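Local coordinates for protein lombricine kinase (Urechis caupo, PDB 3JPZ) that catalyses the reversible transfer of a phosphoryl group between ATP and the guanidino compound lombricine, as a member of the phosphagen kinase family, at residues C19-H24 / K46-S51; D91-P96 / L274-R279; N172-D177 / R202-N207; K210-W215 / N245-Q250; V284-L289 / P293-I298. All coordinates share one frame; numbering follows the deposited sequence. Where two conformers were deposited one is given.

Contact 1 (C19-H24 / K46-S51); sequences CVVGRH and KVIQPS
V21 and C19 meet S51 where the short helix 20-24, held by few backbone bonds, packs against helix 44-53 in the small helical N-terminal domain of the phosphagen kinase fold. The tight part centres on S51 CB: V21 CB lies 3.6 Å from it, and CG1 and CG2 of V21 each lie 3.9 Å from S51 CB. This fork is set by chi1 of 165°, which turns CG1 away from the backbone N of V21 and keeps both branches on the side of the partner helix. A second, thinner layer follows one turn earlier in helix 44-53, where I48 CG2 comes within 4.1 Å of V21 CG1. L75 and V79 of helix 73-83 close over this apolar patch, packing on I48 and V21 respectively.

The far side of the short helix is looser and more open to solvent. V20 and H24 are partly exposed there and R23 is exposed; R23 forms a salt bridge with E82, which is also hydrogen-bonded to H24 NE2. C19 instead turns inward at the start of the helix: its CB stands 3.9 Å from S51 O, and its SG comes 3.4 Å from that same oxygen.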
# COMPACT_ATOMS: atom_id res chain seq x y z
N CYS A 19 8.07 -0.13 -17.02
CA CYS A 19 6.65 -0.47 -17.15
C CYS A 19 6.13 -0.32 -18.58
O CYS A 19 6.47 0.63 -19.28
CB CYS A 19 5.80 0.39 -16.22
SG CYS A 19 5.91 2.16 -16.54
N VAL A 20 5.27 -1.24 -18.99
CA VAL A 20 4.63 -1.17 -20.31
C VAL A 20 3.85 0.13 -20.47
O VAL A 20 3.89 0.76 -21.53
CB VAL A 20 3.68 -2.35 -20.51
CG1 VAL A 20 2.95 -2.22 -21.83
CG2 VAL A 20 4.44 -3.67 -20.42
N VAL A 21 3.15 0.54 -19.42
CA VAL A 21 2.28 1.70 -19.51
C VAL A 21 3.08 2.93 -19.92
O VAL A 21 2.63 3.73 -20.74
CB VAL A 21 1.56 2.00 -18.19
CG1 VAL A 21 0.96 3.39 -18.20
CG2 VAL A 21 0.49 0.95 -17.93
N GLY A 22 4.28 3.04 -19.36
CA GLY A 22 5.13 4.20 -19.58
C GLY A 22 5.66 4.34 -21.00
O GLY A 22 6.09 5.41 -21.40
N ARG A 23 5.64 3.25 -21.75
CA ARG A 23 6.10 3.28 -23.14
C ARG A 23 4.96 3.64 -24.09
O ARG A 23 5.21 3.91 -25.27
CB ARG A 23 6.71 1.95 -23.54
CG ARG A 23 8.14 1.78 -23.07
CD ARG A 23 8.79 0.57 -23.71
NE ARG A 23 8.08 -0.67 -23.40
CZ ARG A 23 8.24 -1.37 -22.28
NH1 ARG A 23 9.09 -0.96 -21.35
NH2 ARG A 23 7.56 -2.49 -22.10
N HIS A 24 3.74 3.64 -23.58
CA HIS A 24 2.56 3.97 -24.39
C HIS A 24 1.83 5.23 -23.93
O HIS A 24 1.13 5.87 -24.71
CB HIS A 24 1.60 2.79 -24.42
CG HIS A 24 2.17 1.56 -25.05
ND1 HIS A 24 2.35 1.44 -26.42
CD2 HIS A 24 2.61 0.40 -24.51
CE1 HIS A 24 2.87 0.26 -26.69
NE2 HIS A 24 3.04 -0.39 -25.55
N LYS A 46 -5.84 6.49 -11.38
CA LYS A 46 -6.09 5.21 -10.71
C LYS A 46 -5.57 4.01 -11.51
O LYS A 46 -4.91 3.13 -10.97
CB LYS A 46 -7.59 5.03 -10.48
CG LYS A 46 -7.93 3.70 -9.84
CD LYS A 46 -7.43 3.64 -8.42
CE LYS A 46 -7.48 2.24 -7.86
NZ LYS A 46 -7.07 2.22 -6.43
N VAL A 47 -5.89 3.95 -12.80
CA VAL A 47 -5.56 2.75 -13.56
C VAL A 47 -4.07 2.67 -13.86
O VAL A 47 -3.55 1.59 -14.13
CB VAL A 47 -6.37 2.63 -14.86
CG1 VAL A 47 -7.86 2.71 -14.55
CG2 VAL A 47 -5.95 3.71 -15.87
N ILE A 48 -3.38 3.80 -13.80
CA ILE A 48 -1.94 3.79 -14.10
C ILE A 48 -1.06 3.88 -12.86
O ILE A 48 0.16 3.82 -12.96
CB ILE A 48 -1.54 4.93 -15.06
CG1 ILE A 48 -1.68 6.28 -14.36
CG2 ILE A 48 -2.38 4.87 -16.32
CD1 ILE A 48 -0.95 7.39 -15.06
N GLN A 49 -1.67 4.02 -11.69
CA GLN A 49 -0.90 4.18 -10.46
C GLN A 49 0.24 3.17 -10.31
O GLN A 49 1.38 3.55 -10.05
CB GLN A 49 -1.79 4.12 -9.22
CG GLN A 49 -1.02 4.41 -7.93
CD GLN A 49 -0.44 5.80 -7.91
OE1 GLN A 49 -1.16 6.79 -7.95
NE2 GLN A 49 0.89 5.89 -7.83
N PRO A 50 -0.06 1.87 -10.46
CA PRO A 50 0.97 0.84 -10.31
C PRO A 50 2.18 1.09 -11.21
O PRO A 50 3.32 0.82 -10.82
CB PRO A 50 0.27 -0.44 -10.74
CG PRO A 50 -1.18 -0.17 -10.51
CD PRO A 50 -1.38 1.29 -10.79
N SER A 51 1.91 1.60 -12.40
CA SER A 51 2.95 1.85 -13.40
C SER A 51 3.93 2.92 -12.93
O SER A 51 5.08 2.96 -13.37
CB SER A 51 2.33 2.26 -14.73
OG SER A 51 1.87 3.60 -14.69

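Contact 2 (D91-P96 / L274-R279)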
# COMPACT_ATOMS: atom_id res chain seq x y z
N ASP A 91 -9.01 -6.57 -33.19
CA ASP A 91 -8.89 -7.99 -32.89
C ASP A 91 -9.95 -8.37 -31.87
O ASP A 91 -10.42 -7.53 -31.10
CB ASP A 91 -7.49 -8.31 -32.35
CG ASP A 91 -6.44 -8.36 -33.44
OD1 ASP A 91 -6.83 -8.50 -34.62
OD2 ASP A 91 -5.24 -8.27 -33.13
N SER A 92 -10.33 -9.64 -31.85
CA SER A 92 -11.37 -10.10 -30.95
C SER A 92 -11.09 -11.48 -30.39
O SER A 92 -10.56 -12.36 -31.07
CB SER A 92 -12.73 -10.08 -31.67
OG SER A 92 -13.78 -9.96 -30.73
N GLN A 93 -11.44 -11.66 -29.12
CA GLN A 93 -11.32 -12.94 -28.44
C GLN A 93 -12.42 -13.89 -28.91
O GLN A 93 -13.58 -13.49 -29.03
CB GLN A 93 -11.45 -12.73 -26.94
CG GLN A 93 -11.46 -14.00 -26.15
CD GLN A 93 -10.12 -14.69 -26.18
OE1 GLN A 93 -9.14 -14.14 -26.67
NE2 GLN A 93 -10.07 -15.90 -25.65
N PRO A 94 -12.05 -15.14 -29.20
CA PRO A 94 -13.08 -16.11 -29.61
C PRO A 94 -14.14 -16.28 -28.53
O PRO A 94 -13.83 -16.07 -27.36
CB PRO A 94 -12.28 -17.41 -29.77
CG PRO A 94 -10.88 -16.97 -30.04
CD PRO A 94 -10.69 -15.68 -29.31
N ALA A 95 -15.36 -16.62 -28.92
CA ALA A 95 -16.41 -16.87 -27.95
C ALA A 95 -15.88 -17.87 -26.94
O ALA A 95 -14.99 -18.65 -27.26
CB ALA A 95 -17.64 -17.42 -28.63
N PRO A 96 -16.43 -17.86 -25.72
CA PRO A 96 -15.98 -18.83 -24.72
C PRO A 96 -16.31 -20.26 -25.14
O PRO A 96 -17.40 -20.51 -25.66
CB PRO A 96 -16.77 -18.45 -23.47
CG PRO A 96 -17.27 -17.07 -23.71
CD PRO A 96 -17.44 -16.94 -25.18
N LEU A 274 -6.93 -11.22 -19.54
CA LEU A 274 -8.13 -11.05 -20.36
C LEU A 274 -8.40 -12.26 -21.24
O LEU A 274 -7.58 -13.18 -21.33
CB LEU A 274 -8.01 -9.80 -21.22
CG LEU A 274 -8.30 -8.51 -20.46
CD1 LEU A 274 -7.96 -7.31 -21.33
CD2 LEU A 274 -9.77 -8.48 -20.03
N GLY A 275 -9.55 -12.24 -21.89
CA GLY A 275 -9.92 -13.27 -22.85
C GLY A 275 -10.47 -14.49 -22.13
O GLY A 275 -11.67 -14.58 -21.89
N THR A 276 -9.59 -15.43 -21.81
CA THR A 276 -9.96 -16.60 -21.00
C THR A 276 -9.50 -16.47 -19.56
O THR A 276 -10.00 -17.17 -18.68
CB THR A 276 -9.30 -17.88 -21.49
OG1 THR A 276 -7.87 -17.72 -21.48
CG2 THR A 276 -9.80 -18.27 -22.88
N GLY A 277 -8.50 -15.61 -19.33
CA GLY A 277 -7.82 -15.60 -18.05
C GLY A 277 -7.58 -17.03 -17.60
O GLY A 277 -7.55 -17.33 -16.42
N LEU A 278 -7.38 -17.92 -18.57
CA LEU A 278 -7.31 -19.35 -18.26
C LEU A 278 -5.90 -19.83 -18.01
O LEU A 278 -5.02 -19.69 -18.86
CB LEU A 278 -7.90 -20.18 -19.40
CG LEU A 278 -7.98 -21.66 -19.00
CD1 LEU A 278 -9.43 -22.09 -18.90
CD2 LEU A 278 -7.24 -22.54 -19.97
N ARG A 279 -5.70 -20.46 -16.86
CA ARG A 279 -4.43 -21.10 -16.55
C ARG A 279 -4.69 -22.58 -16.37
O ARG A 279 -5.14 -23.01 -15.31
CB ARG A 279 -3.81 -20.52 -15.28
CG ARG A 279 -2.37 -20.94 -15.10
CD ARG A 279 -1.82 -20.56 -13.74
NE ARG A 279 -0.37 -20.78 -13.69
CZ ARG A 279 0.21 -21.91 -13.32
NH1 ARG A 279 -0.52 -22.96 -12.95
NH2 ARG A 279 1.53 -22.01 -13.31
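Q93 lies against the backbone of G275, where the loop between helix 73-83 and strand 113-122 meets the loop before strand 279-285. The van der Waals part is mostly this pairing, with a smaller share from T276. The glutamine leaves its main chain with CG opposite the backbone N and then bends at chi2 (69°), bringing CG to 3.7 Å and CD to 3.6 Å from G275 CA. Beyond the bend, NE2 lies 3.7 Å from T276 CG2, the two side chains crossing at about a right angle.

Hydrogen bonding shapes each partner separately. L274 to G277 form a type II' beta turn, closed by G277 N to L274 O at 3.3 Å, with G275 at its second position. T276 OG1 appears to form an ST turn with L278 N, though that nitrogen's place is less sure; R328 O is its partner outside the turn. The Q93 amide is held at both ends, OE1 by K330 N and NE2 by K331 O.

A buried amide with both polar ends occupied can thus lie against carbon atoms without losing its hydrogen bonds, near R279, which is seen to bind ADP in this protein, though none is bound to this chain.

Contact 3 (N172-D177 / R202-N207); sequences NQLIAD and RGIWHN
L174 and I204 mark the nearest backbone approach, with CA atoms 8.7 Å apart, where the end of helix 168-176 covers one face of strand 203-207 in the catalytic domain sheet. Their side chains span that gap tip to tip, L174 CD1 to I204 CD1 at 3.8 Å. The other leucine methyl, CD2, sits between two strand residues on the same face, 4.1 Å from I204 CG2 and 4.1 Å from H206 CD2.

The histidine ring is fixed from its own strand. H206 ND1 donates to N207 O at 2.6 Å (N-H...O 154°); the oxygen lies in the ring plane, whereas the nitrogen is tilted 33° from the carbonyl plane. On the helix side a water joins the partners, 3.0 Å from H206 NE2 and donating to D177 OD2 at 3.2 Å. D177 OD1 also takes a salt bridge from K210.

An apolar contact is therefore bordered by a hydrated polar one: with ND1 engaged, NE2 faces the water, through which the carboxylate may polarise the imidazole, while K210 probably offsets part of that negative charge.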
# COMPACT_ATOMS: atom_id res chain seq x y z
N ASN A 172 -5.57 -23.96 9.07
CA ASN A 172 -4.56 -25.01 9.07
C ASN A 172 -4.91 -26.09 8.04
O ASN A 172 -4.04 -26.58 7.33
CB ASN A 172 -4.43 -25.63 10.46
CG ASN A 172 -3.56 -24.81 11.38
OD1 ASN A 172 -2.53 -24.27 10.97
ND2 ASN A 172 -3.96 -24.70 12.64
N GLN A 173 -6.19 -26.44 7.98
CA GLN A 173 -6.65 -27.43 7.01
C GLN A 173 -6.51 -26.91 5.59
O GLN A 173 -6.11 -27.64 4.68
CB GLN A 173 -8.12 -27.79 7.25
CG GLN A 173 -8.65 -28.81 6.26
CD GLN A 173 -8.01 -30.17 6.42
OE1 GLN A 173 -8.16 -30.83 7.46
NE2 GLN A 173 -7.28 -30.61 5.40
N LEU A 174 -6.85 -25.64 5.40
CA LEU A 174 -6.83 -25.04 4.08
C LEU A 174 -5.41 -24.96 3.56
O LEU A 174 -5.18 -25.07 2.37
CB LEU A 174 -7.50 -23.67 4.10
CG LEU A 174 -9.03 -23.75 4.24
CD1 LEU A 174 -9.65 -22.40 4.56
CD2 LEU A 174 -9.63 -24.34 2.98
N ILE A 175 -4.45 -24.79 4.46
CA ILE A 175 -3.05 -24.79 4.06
C ILE A 175 -2.65 -26.17 3.55
O ILE A 175 -1.89 -26.29 2.59
CB ILE A 175 -2.12 -24.39 5.22
CG1 ILE A 175 -2.06 -22.86 5.34
CG2 ILE A 175 -0.72 -24.94 5.01
CD1 ILE A 175 -0.96 -22.35 6.24
N ALA A 176 -3.17 -27.20 4.19
CA ALA A 176 -2.87 -28.58 3.83
C ALA A 176 -3.44 -28.93 2.45
O ALA A 176 -2.82 -29.66 1.68
CB ALA A 176 -3.42 -29.52 4.88
N ASP A 177 -4.62 -28.39 2.17
CA ASP A 177 -5.25 -28.53 0.87
C ASP A 177 -4.63 -27.60 -0.17
O ASP A 177 -5.01 -27.62 -1.34
CB ASP A 177 -6.74 -28.19 0.98
CG ASP A 177 -7.48 -29.10 1.93
OD1 ASP A 177 -7.13 -30.30 1.99
OD2 ASP A 177 -8.42 -28.62 2.60
N ARG A 202 -13.44 -11.40 2.09
CA ARG A 202 -12.57 -12.38 1.42
C ARG A 202 -12.94 -13.75 1.93
O ARG A 202 -13.30 -13.89 3.09
CB ARG A 202 -11.10 -12.12 1.73
CG ARG A 202 -10.45 -11.11 0.84
CD ARG A 202 -11.12 -9.76 0.99
NE ARG A 202 -10.44 -8.76 0.18
CZ ARG A 202 -10.27 -7.49 0.53
NH1 ARG A 202 -10.75 -7.04 1.68
NH2 ARG A 202 -9.62 -6.67 -0.28
N GLY A 203 -12.86 -14.75 1.07
CA GLY A 203 -13.17 -16.10 1.51
C GLY A 203 -12.72 -17.19 0.57
O GLY A 203 -12.34 -16.95 -0.57
N ILE A 204 -12.79 -18.41 1.09
CA ILE A 204 -12.45 -19.59 0.34
C ILE A 204 -13.64 -20.53 0.37
O ILE A 204 -14.10 -20.91 1.45
CB ILE A 204 -11.25 -20.31 0.96
CG1 ILE A 204 -10.04 -19.37 0.99
CG2 ILE A 204 -10.95 -21.58 0.19
CD1 ILE A 204 -8.92 -19.85 1.89
N TRP A 205 -14.14 -20.90 -0.80
CA TRP A 205 -15.17 -21.91 -0.92
C TRP A 205 -14.57 -23.09 -1.64
O TRP A 205 -13.66 -22.93 -2.46
CB TRP A 205 -16.35 -21.36 -1.72
CG TRP A 205 -17.50 -22.32 -1.89
CD1 TRP A 205 -18.63 -22.38 -1.12
CD2 TRP A 205 -17.64 -23.35 -2.88
NE1 TRP A 205 -19.46 -23.37 -1.57
CE2 TRP A 205 -18.88 -23.98 -2.65
CE3 TRP A 205 -16.84 -23.79 -3.94
CZ2 TRP A 205 -19.32 -25.04 -3.44
CZ3 TRP A 205 -17.29 -24.83 -4.71
CH2 TRP A 205 -18.52 -25.45 -4.46
N HIS A 206 -15.05 -24.28 -1.34
CA HIS A 206 -14.72 -25.44 -2.15
C HIS A 206 -15.71 -26.55 -1.90
O HIS A 206 -16.40 -26.58 -0.88
CB HIS A 206 -13.28 -25.93 -1.88
CG HIS A 206 -13.09 -26.54 -0.53
ND1 HIS A 206 -13.39 -27.86 -0.25
CD2 HIS A 206 -12.59 -26.02 0.62
CE1 HIS A 206 -13.10 -28.12 1.01
NE2 HIS A 206 -12.61 -27.02 1.56
N ASN A 207 -15.80 -27.47 -2.86
CA ASN A 207 -16.68 -28.61 -2.73
C ASN A 207 -16.06 -29.66 -1.82
O ASN A 207 -14.89 -29.57 -1.45
CB ASN A 207 -16.98 -29.22 -4.10
CG ASN A 207 -15.73 -29.71 -4.82
OD1 ASN A 207 -14.62 -29.69 -4.26
ND2 ASN A 207 -15.90 -30.14 -6.05
O HOH W 1 -10.96 -27.31 4.02

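Contact 4 (K210-W215 / N245-Q250)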
# COMPACT_ATOMS: atom_id res chain seq x y z
N LYS A 210 -12.91 -31.57 -2.85
CA LYS A 210 -11.72 -30.73 -2.94
C LYS A 210 -11.15 -30.77 -4.36
O LYS A 210 -9.94 -30.93 -4.57
CB LYS A 210 -10.66 -31.17 -1.92
CG LYS A 210 -11.16 -31.13 -0.48
CD LYS A 210 -10.01 -31.27 0.51
CE LYS A 210 -10.50 -31.17 1.95
NZ LYS A 210 -9.56 -31.82 2.89
N THR A 211 -12.04 -30.62 -5.33
CA THR A 211 -11.66 -30.59 -6.74
C THR A 211 -12.16 -29.31 -7.40
O THR A 211 -11.89 -29.07 -8.58
CB THR A 211 -12.29 -31.77 -7.49
OG1 THR A 211 -13.70 -31.80 -7.22
CG2 THR A 211 -11.67 -33.09 -7.06
N PHE A 212 -12.90 -28.51 -6.65
CA PHE A 212 -13.40 -27.23 -7.15
C PHE A 212 -13.25 -26.21 -6.04
O PHE A 212 -13.85 -26.33 -4.98
CB PHE A 212 -14.86 -27.35 -7.58
CG PHE A 212 -15.28 -26.32 -8.59
CD1 PHE A 212 -14.65 -26.23 -9.82
CD2 PHE A 212 -16.31 -25.43 -8.30
CE1 PHE A 212 -15.03 -25.28 -10.74
CE2 PHE A 212 -16.70 -24.49 -9.22
CZ PHE A 212 -16.06 -24.41 -10.44
N LEU A 213 -12.45 -25.19 -6.31
CA LEU A 213 -12.03 -24.23 -5.30
C LEU A 213 -12.37 -22.82 -5.76
O LEU A 213 -12.18 -22.47 -6.91
CB LEU A 213 -10.53 -24.36 -5.06
CG LEU A 213 -9.86 -23.21 -4.29
CD1 LEU A 213 -10.27 -23.20 -2.82
CD2 LEU A 213 -8.34 -23.34 -4.44
N ILE A 214 -12.89 -22.02 -4.84
CA ILE A 214 -13.36 -20.69 -5.17
C ILE A 214 -12.72 -19.72 -4.20
O ILE A 214 -12.84 -19.88 -3.00
CB ILE A 214 -14.90 -20.62 -5.04
CG1 ILE A 214 -15.57 -21.57 -6.04
CG2 ILE A 214 -15.41 -19.19 -5.20
CD1 ILE A 214 -15.38 -21.19 -7.49
N TRP A 215 -11.99 -18.73 -4.72
CA TRP A 215 -11.51 -17.63 -3.89
C TRP A 215 -12.30 -16.38 -4.21
O TRP A 215 -12.44 -16.01 -5.37
CB TRP A 215 -10.05 -17.29 -4.15
CG TRP A 215 -9.06 -18.28 -3.69
CD1 TRP A 215 -9.29 -19.36 -2.90
CD2 TRP A 215 -7.66 -18.26 -3.96
NE1 TRP A 215 -8.11 -20.03 -2.67
CE2 TRP A 215 -7.09 -19.36 -3.31
CE3 TRP A 215 -6.83 -17.40 -4.68
CZ2 TRP A 215 -5.72 -19.64 -3.37
CZ3 TRP A 215 -5.47 -17.68 -4.75
CH2 TRP A 215 -4.93 -18.79 -4.09
N ASN A 245 -20.61 -22.34 -15.41
CA ASN A 245 -21.95 -22.12 -15.96
C ASN A 245 -23.01 -22.22 -14.87
O ASN A 245 -24.01 -21.50 -14.89
CB ASN A 245 -22.24 -23.14 -17.07
CG ASN A 245 -21.48 -22.84 -18.36
OD1 ASN A 245 -21.02 -21.73 -18.58
ND2 ASN A 245 -21.36 -23.85 -19.22
N ALA A 246 -22.79 -23.12 -13.92
CA ALA A 246 -23.76 -23.38 -12.87
C ALA A 246 -23.81 -22.21 -11.89
O ALA A 246 -24.88 -21.80 -11.44
CB ALA A 246 -23.41 -24.67 -12.14
N ILE A 247 -22.64 -21.68 -11.57
CA ILE A 247 -22.53 -20.54 -10.69
C ILE A 247 -23.22 -19.34 -11.32
O ILE A 247 -23.90 -18.58 -10.64
CB ILE A 247 -21.04 -20.19 -10.46
CG1 ILE A 247 -20.38 -21.26 -9.59
CG2 ILE A 247 -20.90 -18.81 -9.82
CD1 ILE A 247 -18.86 -21.16 -9.56
N ALA A 248 -23.03 -19.20 -12.63
CA ALA A 248 -23.64 -18.11 -13.37
C ALA A 248 -25.16 -18.24 -13.33
O ALA A 248 -25.87 -17.26 -13.17
CB ALA A 248 -23.15 -18.11 -14.80
N GLU A 249 -25.66 -19.47 -13.49
CA GLU A 249 -27.09 -19.68 -13.59
C GLU A 249 -27.75 -19.27 -12.29
O GLU A 249 -28.81 -18.64 -12.28
CB GLU A 249 -27.42 -21.15 -13.90
CG GLU A 249 -28.62 -21.33 -14.80
CD GLU A 249 -29.10 -22.77 -14.84
OE1 GLU A 249 -28.32 -23.68 -14.49
OE2 GLU A 249 -30.27 -22.99 -15.23
N GLN A 250 -27.12 -19.62 -11.18
CA GLN A 250 -27.58 -19.17 -9.87
C GLN A 250 -27.54 -17.65 -9.81
O GLN A 250 -28.45 -17.02 -9.28
CB GLN A 250 -26.71 -19.77 -8.77
CG GLN A 250 -26.84 -21.27 -8.65
CD GLN A 250 -28.28 -21.72 -8.48
OE1 GLN A 250 -29.09 -21.02 -7.86
NE2 GLN A 250 -28.61 -22.88 -9.01
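I247 meets F212 and I214 where helix 233-252 packs on the antiparallel sheet of the catalytic domain, a helix-on-sheet layer of the phosphagen kinase fold. The CA atoms of I214 and I247 are 10.7 Å apart, so side chains must span the gap.

From the helix, CB of I247 points at the strand and acts as the stem. CG1 then lies opposite the carbonyl carbon, with chi1 of -71°, and chi2 of 168° carries the chain on nearly straight; its companion branch CG2 stays behind, while L149 of helix 135-149 and Y258 pack on this isoleucine from outside the two segments. CD1 alone makes the contact with the strand, and it has two partners. I214 comes from the opposite direction and meets it tip to tip. F212 and I214, two positions apart, both face the helix, as alternation in a strand requires; W205 of the adjoining strand packs on both.

The phenyl ring offers its rim: I247 CD1 lies in the ring plane at the edge, 4.0 Å from F212 CE2 and equally 4.0 Å from I214 CD1.

Contact 5 (V284-L289 / P293-I298)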
# COMPACT_ATOMS: atom_id res chain seq x y z
N VAL A 284 4.05 -32.29 -14.02
CA VAL A 284 4.53 -33.41 -14.82
C VAL A 284 6.01 -33.68 -14.57
O VAL A 284 6.85 -32.78 -14.57
CB VAL A 284 4.26 -33.20 -16.33
CG1 VAL A 284 4.83 -31.88 -16.80
CG2 VAL A 284 4.82 -34.37 -17.14
N GLN A 285 6.32 -34.96 -14.34
CA GLN A 285 7.67 -35.39 -14.05
C GLN A 285 8.47 -35.59 -15.34
O GLN A 285 8.06 -36.32 -16.23
CB GLN A 285 7.63 -36.68 -13.25
CG GLN A 285 8.94 -37.05 -12.58
CD GLN A 285 8.77 -38.16 -11.58
OE1 GLN A 285 9.32 -38.10 -10.47
NE2 GLN A 285 8.00 -39.17 -11.94
N LEU A 286 9.64 -34.94 -15.40
CA LEU A 286 10.48 -34.96 -16.58
C LEU A 286 11.94 -35.15 -16.18
O LEU A 286 12.74 -34.24 -16.31
CB LEU A 286 10.33 -33.64 -17.33
CG LEU A 286 8.92 -33.28 -17.77
CD1 LEU A 286 8.87 -31.85 -18.29
CD2 LEU A 286 8.42 -34.26 -18.82
N HIS A 287 12.27 -36.34 -15.71
CA HIS A 287 13.62 -36.60 -15.24
C HIS A 287 14.65 -36.27 -16.32
O HIS A 287 15.56 -35.49 -16.10
CB HIS A 287 13.76 -38.06 -14.81
CG HIS A 287 12.95 -38.41 -13.60
ND1 HIS A 287 13.12 -37.79 -12.38
CD2 HIS A 287 11.98 -39.34 -13.41
CE1 HIS A 287 12.27 -38.30 -11.50
NE2 HIS A 287 11.58 -39.25 -12.10
N GLN A 288 14.48 -36.86 -17.49
CA GLN A 288 15.49 -36.80 -18.53
C GLN A 288 15.41 -35.51 -19.32
O GLN A 288 16.43 -34.91 -19.66
CB GLN A 288 15.32 -37.99 -19.48
CG GLN A 288 15.56 -39.32 -18.81
CD GLN A 288 16.83 -39.30 -17.99
OE1 GLN A 288 17.92 -39.05 -18.52
NE2 GLN A 288 16.70 -39.53 -16.69
N LEU A 289 14.19 -35.06 -19.59
CA LEU A 289 13.98 -33.98 -20.54
C LEU A 289 14.46 -32.65 -19.96
O LEU A 289 14.92 -31.77 -20.69
CB LEU A 289 12.51 -33.89 -20.94
CG LEU A 289 12.20 -32.91 -22.07
CD1 LEU A 289 13.00 -33.28 -23.31
CD2 LEU A 289 10.72 -32.88 -22.36
N PRO A 293 19.51 -30.19 -23.18
CA PRO A 293 19.97 -28.85 -23.57
C PRO A 293 18.88 -27.99 -24.22
O PRO A 293 18.96 -26.77 -24.13
CB PRO A 293 21.08 -29.14 -24.58
CG PRO A 293 21.57 -30.50 -24.24
CD PRO A 293 20.39 -31.25 -23.72
N LYS A 294 17.89 -28.61 -24.86
CA LYS A 294 16.86 -27.86 -25.57
C LYS A 294 15.55 -27.83 -24.78
O LYS A 294 14.49 -27.53 -25.32
CB LYS A 294 16.61 -28.48 -26.95
CG LYS A 294 17.88 -28.58 -27.81
CD LYS A 294 17.62 -28.10 -29.24
CE LYS A 294 18.44 -28.86 -30.27
NZ LYS A 294 19.89 -28.50 -30.26
N PHE A 295 15.64 -28.11 -23.49
CA PHE A 295 14.47 -28.21 -22.63
C PHE A 295 13.68 -26.91 -22.65
O PHE A 295 12.48 -26.90 -22.90
CB PHE A 295 14.90 -28.58 -21.21
CG PHE A 295 13.79 -28.61 -20.20
CD1 PHE A 295 12.58 -29.24 -20.48
CD2 PHE A 295 13.96 -28.04 -18.95
CE1 PHE A 295 11.57 -29.28 -19.55
CE2 PHE A 295 12.95 -28.08 -18.00
CZ PHE A 295 11.76 -28.70 -18.30
N GLU A 296 14.38 -25.80 -22.40
CA GLU A 296 13.77 -24.48 -22.34
C GLU A 296 13.19 -24.10 -23.69
O GLU A 296 12.10 -23.54 -23.79
CB GLU A 296 14.81 -23.45 -21.95
CG GLU A 296 14.27 -22.37 -21.08
CD GLU A 296 13.76 -22.92 -19.78
OE1 GLU A 296 14.51 -23.66 -19.12
OE2 GLU A 296 12.59 -22.64 -19.44
N ASP A 297 13.96 -24.39 -24.72
CA ASP A 297 13.54 -24.14 -26.09
C ASP A 297 12.19 -24.81 -26.32
O ASP A 297 11.28 -24.22 -26.89
CB ASP A 297 14.55 -24.72 -27.10
CG ASP A 297 16.01 -24.58 -26.65
OD1 ASP A 297 16.33 -24.75 -25.45
OD2 ASP A 297 16.86 -24.33 -27.53
N ILE A 298 12.08 -26.06 -25.86
CA ILE A 298 10.93 -26.90 -26.15
C ILE A 298 9.67 -26.35 -25.51
O ILE A 298 8.61 -26.26 -26.14
CB ILE A 298 11.19 -28.33 -25.65
CG1 ILE A 298 12.20 -29.03 -26.57
CG2 ILE A 298 9.88 -29.12 -25.57
CD1 ILE A 298 13.01 -30.12 -25.91
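F295 is approached by L286 and L289 from the preceding loop, each leucine crossing it at about a right angle. L286 CD1 touches the far part of the ring, 3.9 Å from F295 CE1. L289 touches the ring nearer the main chain, its CG 4.0 Å from F295 CD1. With chi1 at 175°, the phenyl is carried away from the backbone N of F295 and toward the two leucines.

The carbonyl of L289 also lies close to the phenylalanine, with O 3.2 Å from F295 CB and 3.5 Å from CD1. One turn on in the helix, the I298 side chain crosses that of L289 at a slant, with CD1 4.1 Å from L289 CD1. Y321 meets the F295 ring edge-to-face, and L347 and L354 of helix 333-355 pack on L289, whose backbone N bonds to E351.

K294 takes the N-cap position, and the helix side of the cluster begins with F295, right after it. Such is a compact strand-loop-helix connection in a mixed alpha/beta domain: strand 279-285, whose residues up to H283 are predicted to bind ATP, passes through a nine-residue loop into helix 295-301.

In the fold
All five contacts join buried residues, but their settings differ. Contact 2 is the most central, its centre about 11 Å from the centre of the chain, and contact 5 the most peripheral at about 25 Å. Contact 1 belongs to the helical N-terminal domain and contacts 3, 4 and 5 to the catalytic domain, while contact 2 brings a loop that follows helix 73-83 against the loop leading into strand 279-285. That strand also leads into contact 5. Contacts 3 and 4 share adjacent strands and touch directly, W205 O to I214 N at 2.7 Å being a probable hydrogen bond. Contacts 4 and 5 are essentially apolar; contact 1 is apolar packing round a serine, contact 3 adds a water bridge, and contact 2 rests on an amide against glycine.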